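Local structure of phosphotriesterase homology protein (Escherichia coli, 1BF6) at residues T127-I132 / T158-M163; Y204-T209 / R236-M241. The protein hydrolyses phosphorylated glyceryl acetates and some aromatic acetates and propionates, using two zinc ions bound in a TIM-barrel of the phosphotriesterase family. All coordinates share one frame; numbering follows the deposited sequence.

Contact 1 (T127-I132 / T158-M163). With SO4 (sulfate ion), chain E.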
loop_
_atom_site.group_PDB
_atom_site.type_symbol
_atom_site.label_atom_id
_atom_site.label_comp_id
_atom_site.label_asym_id
_atom_site.label_seq_id
_atom_site.Cartn_x
_atom_site.Cartn_y
_atom_site.Cartn_z
ATOM N N THR A 127 4.962 11.406 -1.018
ATOM C CA THR A 127 5.383 12.715 -1.461
ATOM C C THR A 127 4.108 13.538 -1.660
ATOM O O THR A 127 2.999 12.984 -1.753
ATOM C CB THR A 127 6.214 12.651 -2.760
ATOM O OG1 THR A 127 5.530 11.853 -3.734
ATOM C CG2 THR A 127 7.607 12.055 -2.484
ATOM N N SER A 128 4.260 14.857 -1.683
ATOM C CA SER A 128 3.124 15.760 -1.838
ATOM C C SER A 128 2.666 15.862 -3.291
ATOM O O SER A 128 3.316 15.336 -4.197
ATOM C CB SER A 128 3.484 17.149 -1.283
ATOM O OG SER A 128 3.643 17.093 0.123
ATOM N N GLU A 129 1.541 16.536 -3.512
ATOM C CA GLU A 129 1.022 16.695 -4.861
ATOM C C GLU A 129 1.894 17.581 -5.748
ATOM O O GLU A 129 2.038 18.783 -5.502
ATOM C CB GLU A 129 -0.412 17.233 -4.821
ATOM C CG GLU A 129 -1.052 17.378 -6.202
ATOM C CD GLU A 129 -2.554 17.685 -6.150
ATOM O OE1 GLU A 129 -3.140 17.768 -5.041
ATOM O OE2 GLU A 129 -3.153 17.817 -7.235
ATOM N N GLY A 130 2.499 16.975 -6.765
ATOM C CA GLY A 130 3.317 17.718 -7.701
ATOM C C GLY A 130 4.681 18.160 -7.203
ATOM O O GLY A 130 5.363 18.935 -7.876
ATOM N N LYS A 131 5.096 17.657 -6.049
ATOM C CA LYS A 131 6.398 18.028 -5.505
ATOM C C LYS A 131 6.881 17.107 -4.399
ATOM O O LYS A 131 6.087 16.473 -3.709
ATOM C CB LYS A 131 6.363 19.466 -4.961
ATOM C CG LYS A 131 5.467 19.610 -3.759
ATOM C CD LYS A 131 5.496 20.992 -3.121
ATOM C CE LYS A 131 4.547 21.011 -1.918
ATOM N NZ LYS A 131 4.527 22.307 -1.190
ATOM N N ILE A 132 8.201 17.008 -4.275
ATOM C CA ILE A 132 8.821 16.239 -3.207
ATOM C C ILE A 132 9.457 17.330 -2.343
ATOM O O ILE A 132 10.341 18.063 -2.802
ATOM C CB ILE A 132 9.915 15.266 -3.720
ATOM C CG1 ILE A 132 9.294 14.225 -4.667
ATOM C CG2 ILE A 132 10.593 14.583 -2.540
ATOM C CD1 ILE A 132 10.280 13.198 -5.209
ATOM N N THR A 158 1.837 8.123 -3.852
ATOM C CA THR A 158 1.968 9.244 -4.765
ATOM C C THR A 158 0.653 10.004 -4.570
ATOM O O THR A 158 -0.414 9.393 -4.437
ATOM C CB THR A 158 2.143 8.867 -6.275
ATOM O OG1 THR A 158 1.021 8.105 -6.742
ATOM C CG2 THR A 158 3.449 8.119 -6.510
ATOM N N SER A 159 0.756 11.319 -4.433
ATOM C CA SER A 159 -0.418 12.170 -4.252
ATOM C C SER A 159 -1.054 12.437 -5.608
ATOM O O SER A 159 -0.475 13.103 -6.467
ATOM C CB SER A 159 -0.026 13.470 -3.551
ATOM O OG SER A 159 0.159 13.234 -2.169
ATOM N N PHE A 160 -2.246 11.880 -5.803
ATOM C CA PHE A 160 -2.965 12.028 -7.063
ATOM C C PHE A 160 -2.135 11.599 -8.267
ATOM O O PHE A 160 -2.121 12.260 -9.310
ATOM C CB PHE A 160 -3.531 13.444 -7.198
ATOM C CG PHE A 160 -4.541 13.760 -6.138
ATOM C CD1 PHE A 160 -5.786 13.130 -6.149
ATOM C CD2 PHE A 160 -4.217 14.596 -5.072
ATOM C CE1 PHE A 160 -6.696 13.316 -5.116
ATOM C CE2 PHE A 160 -5.118 14.795 -4.025
ATOM C CZ PHE A 160 -6.363 14.151 -4.047
ATOM N N SER A 161 -1.440 10.473 -8.085
ATOM C CA SER A 161 -0.604 9.864 -9.119
ATOM C C SER A 161 0.527 10.736 -9.655
ATOM O O SER A 161 0.911 10.606 -10.818
ATOM C CB SER A 161 -1.488 9.362 -10.273
ATOM O OG SER A 161 -2.491 8.491 -9.774
ATOM N N THR A 162 1.068 11.616 -8.807
ATOM C CA THR A 162 2.165 12.502 -9.224
ATOM C C THR A 162 3.485 12.136 -8.538
ATOM O O THR A 162 3.481 11.551 -7.460
ATOM C CB THR A 162 1.896 13.998 -8.870
ATOM O OG1 THR A 162 1.850 14.152 -7.441
ATOM C CG2 THR A 162 0.594 14.480 -9.484
ATOM N N MET A 163 4.592 12.481 -9.198
ATOM C CA MET A 163 5.955 12.293 -8.684
ATOM C C MET A 163 6.521 10.877 -8.575
ATOM O O MET A 163 7.598 10.693 -8.004
ATOM C CB MET A 163 6.117 13.009 -7.327
ATOM C CG MET A 163 5.574 14.444 -7.300
ATOM S SD MET A 163 6.112 15.449 -8.672
ATOM C CE MET A 163 7.789 15.807 -8.141
HETATM S S SO4 E . 3.215 14.013 -12.656
HETATM O O1 SO4 E . 2.464 15.261 -12.764
HETATM O O2 SO4 E . 4.179 14.089 -11.471
HETATM O O3 SO4 E . 2.297 12.782 -12.417
HETATM O O4 SO4 E . 3.954 13.765 -13.971
HETATM O O HOH W 1 3.287 12.657 -5.000
#
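Thr162 OG1 is gripped from two directions: it accepts the Gly130 amide (Gly130 N to Thr162 OG1 3.0 Å, nearly straight at 167°) and donates to Ser159 O at 2.7 Å. The hydroxyl reaches both because it is tucked between its own backbone N and carbonyl carbon (chi1 65°). A lysine in its place would probably leave the Gly130 amide without its acceptor and Ser159 O without its hydroxyl donor. Ser159 OG donates in the carbonyl plane to Thr127 O at 2.9 Å and is also hydrogen-bonded to His157, a zinc ligand. These loops follow strands 122-126 and 154-157 at the C-terminal, metal-bearing end of the TIM-barrel; the first makes a type II turn at Ser128-Lys131, with Gly130 at positive phi. Met163, bent at chi2 and chi3, curls against that turn: SD lies 3.4 Å from Gly130 C, and CE comes 4.1 Å from Ile132 CG1. One water between the loops accepts from the Ser159 amide, is hydrogen-bonded at 2.7 Å to Thr127 OG1, a hydroxyl that Gln167 also binds, and lies within hydrogen-bonding distance of the carbonyls of Ser128 and Thr162. At the outer edge the extended Glu129 brings OE1 to 3.3 Å from Phe160 CD2, carboxylate and ring planes 47° apart. Beyond Thr162, Met163 N donates to an oxygen of a sulfate, probably from the crystallisation liquor, which Lys189 also binds.

Contact 2 (Y204-T209 / R236-M241)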
loop_
_atom_site.group_PDB
_atom_site.type_symbol
_atom_site.label_atom_id
_atom_site.label_comp_id
_atom_site.label_asym_id
_atom_site.label_seq_id
_atom_site.Cartn_x
_atom_site.Cartn_y
_atom_site.Cartn_z
ATOM N N TYR A 204 7.544 -1.839 -9.537
ATOM C CA TYR A 204 6.176 -2.377 -9.592
ATOM C C TYR A 204 5.257 -1.163 -9.417
ATOM O O TYR A 204 5.657 -0.145 -8.824
ATOM C CB TYR A 204 5.899 -3.358 -8.464
ATOM C CG TYR A 204 6.470 -4.739 -8.677
ATOM C CD1 TYR A 204 7.836 -4.976 -8.544
ATOM C CD2 TYR A 204 5.632 -5.826 -8.963
ATOM C CE1 TYR A 204 8.362 -6.255 -8.683
ATOM C CE2 TYR A 204 6.143 -7.119 -9.103
ATOM C CZ TYR A 204 7.516 -7.325 -8.961
ATOM O OH TYR A 204 8.045 -8.591 -9.089
ATOM N N VAL A 205 4.059 -1.243 -9.992
ATOM C CA VAL A 205 3.071 -0.167 -9.901
ATOM C C VAL A 205 1.772 -0.712 -9.300
ATOM O O VAL A 205 1.466 -1.905 -9.419
ATOM C CB VAL A 205 2.785 0.488 -11.277
ATOM C CG1 VAL A 205 4.024 1.242 -11.776
ATOM C CG2 VAL A 205 2.338 -0.575 -12.304
ATOM N N GLN A 206 1.027 0.163 -8.627
ATOM C CA GLN A 206 -0.219 -0.242 -8.001
ATOM C C GLN A 206 -1.462 0.539 -8.403
ATOM O O GLN A 206 -1.429 1.757 -8.558
ATOM C CB GLN A 206 -0.084 -0.199 -6.488
ATOM C CG GLN A 206 0.825 -1.263 -5.952
ATOM C CD GLN A 206 1.107 -1.122 -4.485
ATOM O OE1 GLN A 206 0.531 -0.267 -3.780
ATOM N NE2 GLN A 206 2.022 -1.949 -4.003
ATOM N N PHE A 207 -2.528 -0.216 -8.677
ATOM C CA PHE A 207 -3.842 0.333 -8.986
ATOM C C PHE A 207 -4.519 -0.030 -7.667
ATOM O O PHE A 207 -5.137 -1.097 -7.529
ATOM C CB PHE A 207 -4.499 -0.400 -10.173
ATOM C CG PHE A 207 -3.956 0.006 -11.532
ATOM C CD1 PHE A 207 -2.588 -0.081 -11.823
ATOM C CD2 PHE A 207 -4.816 0.470 -12.530
ATOM C CE1 PHE A 207 -2.091 0.293 -13.084
ATOM C CE2 PHE A 207 -4.331 0.844 -13.789
ATOM C CZ PHE A 207 -2.962 0.756 -14.069
ATOM N N ASP A 208 -4.317 0.828 -6.667
ATOM C CA ASP A 208 -4.833 0.595 -5.311
ATOM C C ASP A 208 -5.929 1.535 -4.803
ATOM O O ASP A 208 -6.185 1.574 -3.594
ATOM C CB ASP A 208 -3.677 0.593 -4.297
ATOM C CG ASP A 208 -2.783 1.820 -4.420
ATOM O OD1 ASP A 208 -3.264 2.883 -4.862
ATOM O OD2 ASP A 208 -1.575 1.705 -4.108
ATOM N N THR A 209 -6.534 2.305 -5.701
ATOM C CA THR A 209 -7.618 3.209 -5.313
ATOM C C THR A 209 -8.930 2.743 -5.979
ATOM O O THR A 209 -9.839 3.542 -6.252
ATOM C CB THR A 209 -7.308 4.680 -5.668
ATOM O OG1 THR A 209 -7.077 4.815 -7.076
ATOM C CG2 THR A 209 -6.065 5.178 -4.896
ATOM N N ARG A 236 4.084 -6.764 -13.350
ATOM C CA ARG A 236 4.586 -5.621 -12.574
ATOM C C ARG A 236 3.462 -4.806 -11.924
ATOM O O ARG A 236 3.720 -3.774 -11.301
ATOM C CB ARG A 236 5.454 -4.701 -13.446
ATOM C CG ARG A 236 6.841 -5.255 -13.746
ATOM C CD ARG A 236 7.589 -5.580 -12.464
ATOM N NE ARG A 236 8.905 -6.143 -12.754
ATOM C CZ ARG A 236 9.186 -7.445 -12.795
ATOM N NH1 ARG A 236 8.249 -8.357 -12.553
ATOM N NH2 ARG A 236 10.401 -7.842 -13.153
ATOM N N VAL A 237 2.229 -5.310 -12.030
ATOM C CA VAL A 237 1.043 -4.637 -11.494
ATOM C C VAL A 237 0.416 -5.347 -10.299
ATOM O O VAL A 237 0.237 -6.572 -10.311
ATOM C CB VAL A 237 -0.054 -4.487 -12.593
ATOM C CG1 VAL A 237 -1.291 -3.791 -12.030
ATOM C CG2 VAL A 237 0.473 -3.714 -13.764
ATOM N N MET A 238 0.133 -4.578 -9.246
ATOM C CA MET A 238 -0.533 -5.099 -8.063
ATOM C C MET A 238 -1.792 -4.251 -7.803
ATOM O O MET A 238 -1.900 -3.122 -8.306
ATOM C CB MET A 238 0.408 -5.194 -6.868
ATOM C CG MET A 238 1.511 -6.234 -7.107
ATOM S SD MET A 238 2.466 -6.685 -5.666
ATOM C CE MET A 238 3.438 -5.196 -5.441
ATOM N N LEU A 239 -2.737 -4.809 -7.045
ATOM C CA LEU A 239 -4.034 -4.164 -6.811
ATOM C C LEU A 239 -4.473 -4.052 -5.362
ATOM O O LEU A 239 -4.071 -4.850 -4.517
ATOM C CB LEU A 239 -5.125 -4.967 -7.554
ATOM C CG LEU A 239 -4.901 -5.376 -9.020
ATOM C CD1 LEU A 239 -6.024 -6.323 -9.461
ATOM C CD2 LEU A 239 -4.848 -4.175 -9.926
ATOM N N SER A 240 -5.355 -3.075 -5.106
ATOM C CA SER A 240 -5.931 -2.853 -3.780
ATOM C C SER A 240 -7.048 -1.787 -3.783
ATOM O O SER A 240 -7.346 -1.192 -4.821
ATOM C CB SER A 240 -4.846 -2.494 -2.750
ATOM O OG SER A 240 -4.855 -3.427 -1.675
ATOM N N MET A 241 -7.644 -1.569 -2.611
ATOM C CA MET A 241 -8.737 -0.604 -2.411
ATOM C C MET A 241 -8.303 0.643 -1.615
ATOM O O MET A 241 -8.935 1.708 -1.694
ATOM C CB MET A 241 -9.870 -1.276 -1.616
ATOM C CG MET A 241 -10.419 -2.574 -2.207
ATOM S SD MET A 241 -11.188 -2.280 -3.766
ATOM C CE MET A 241 -12.601 -1.319 -3.236
#
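Tyr204 and Arg236 open the pairing with a CH-pi contact: Arg236 CD stands 3.7 Å from the centroid of the Tyr204 ring, only 3° off the ring normal. The pair stands at the entry to neighbouring parallel strands of the TIM-barrel, 204-207 and 237-239, joined by helix 218-230 as a beta-alpha-beta unit. Arg236 is bent at chi2 (-56°), which folds its chain back over the ring, and the guanidinium continues past CE1 toward the phenol end with its plane 25° from that of the ring. Phe289 meets the same tyrosine edge-to-face. Backbone hydrogen bonds then zip the strands together, from Val205 N to Arg236 O, Met238 N to Val205 O, Phe207 N to Met238 O and Ser240 N to Phe207 O.

Side chains alternate between the two faces of the sheet. On one, Val205, Phe207, Val237 and Leu239 form an apolar layer: Val205 CG2 meets Val237 CG2 at 3.9 Å, while Phe207 places CD1 near Val237 CG1 and its CB 3.8 Å from Leu239 CD2. Helix 218-230 covers this side through Met224, Leu225 and Leu228. On the other, Met238 bends at chi3 so that its CE approaches Tyr204 CD2 at 4.2 Å, and residues of helix 275-289 pack on it. Past the strands, Asp208 turns its carboxylate away from the partner segment to hydrogen-bond His185, a zinc ligand, and Ser240 OG is hydrogen-bonded to Glu12. Their CB atoms nevertheless touch, Asp208 CB lying 3.6 Å from Ser240 CB.

Contact 1 closes before contact 2 opens along the chain, and their centres lie 16 Å apart, with nearest atoms about 6 Å apart. Both belong to one run of parallel strands, ordered 122-126, 154-157, 181-183, 204-207 and 237-239: contact 1 joins the loops after the first two, near the surface, and contact 2 pairs the last two in the interior. Strand 181-183 and the loop after it lie between them. His185 in that loop links the two, its backbone O hydrogen-bonded to Ser161 and its ring to Asp208. The side chains of Ser159 in contact 1 and Asp208 in contact 2 each lie about 7 Å from a bound zinc ion.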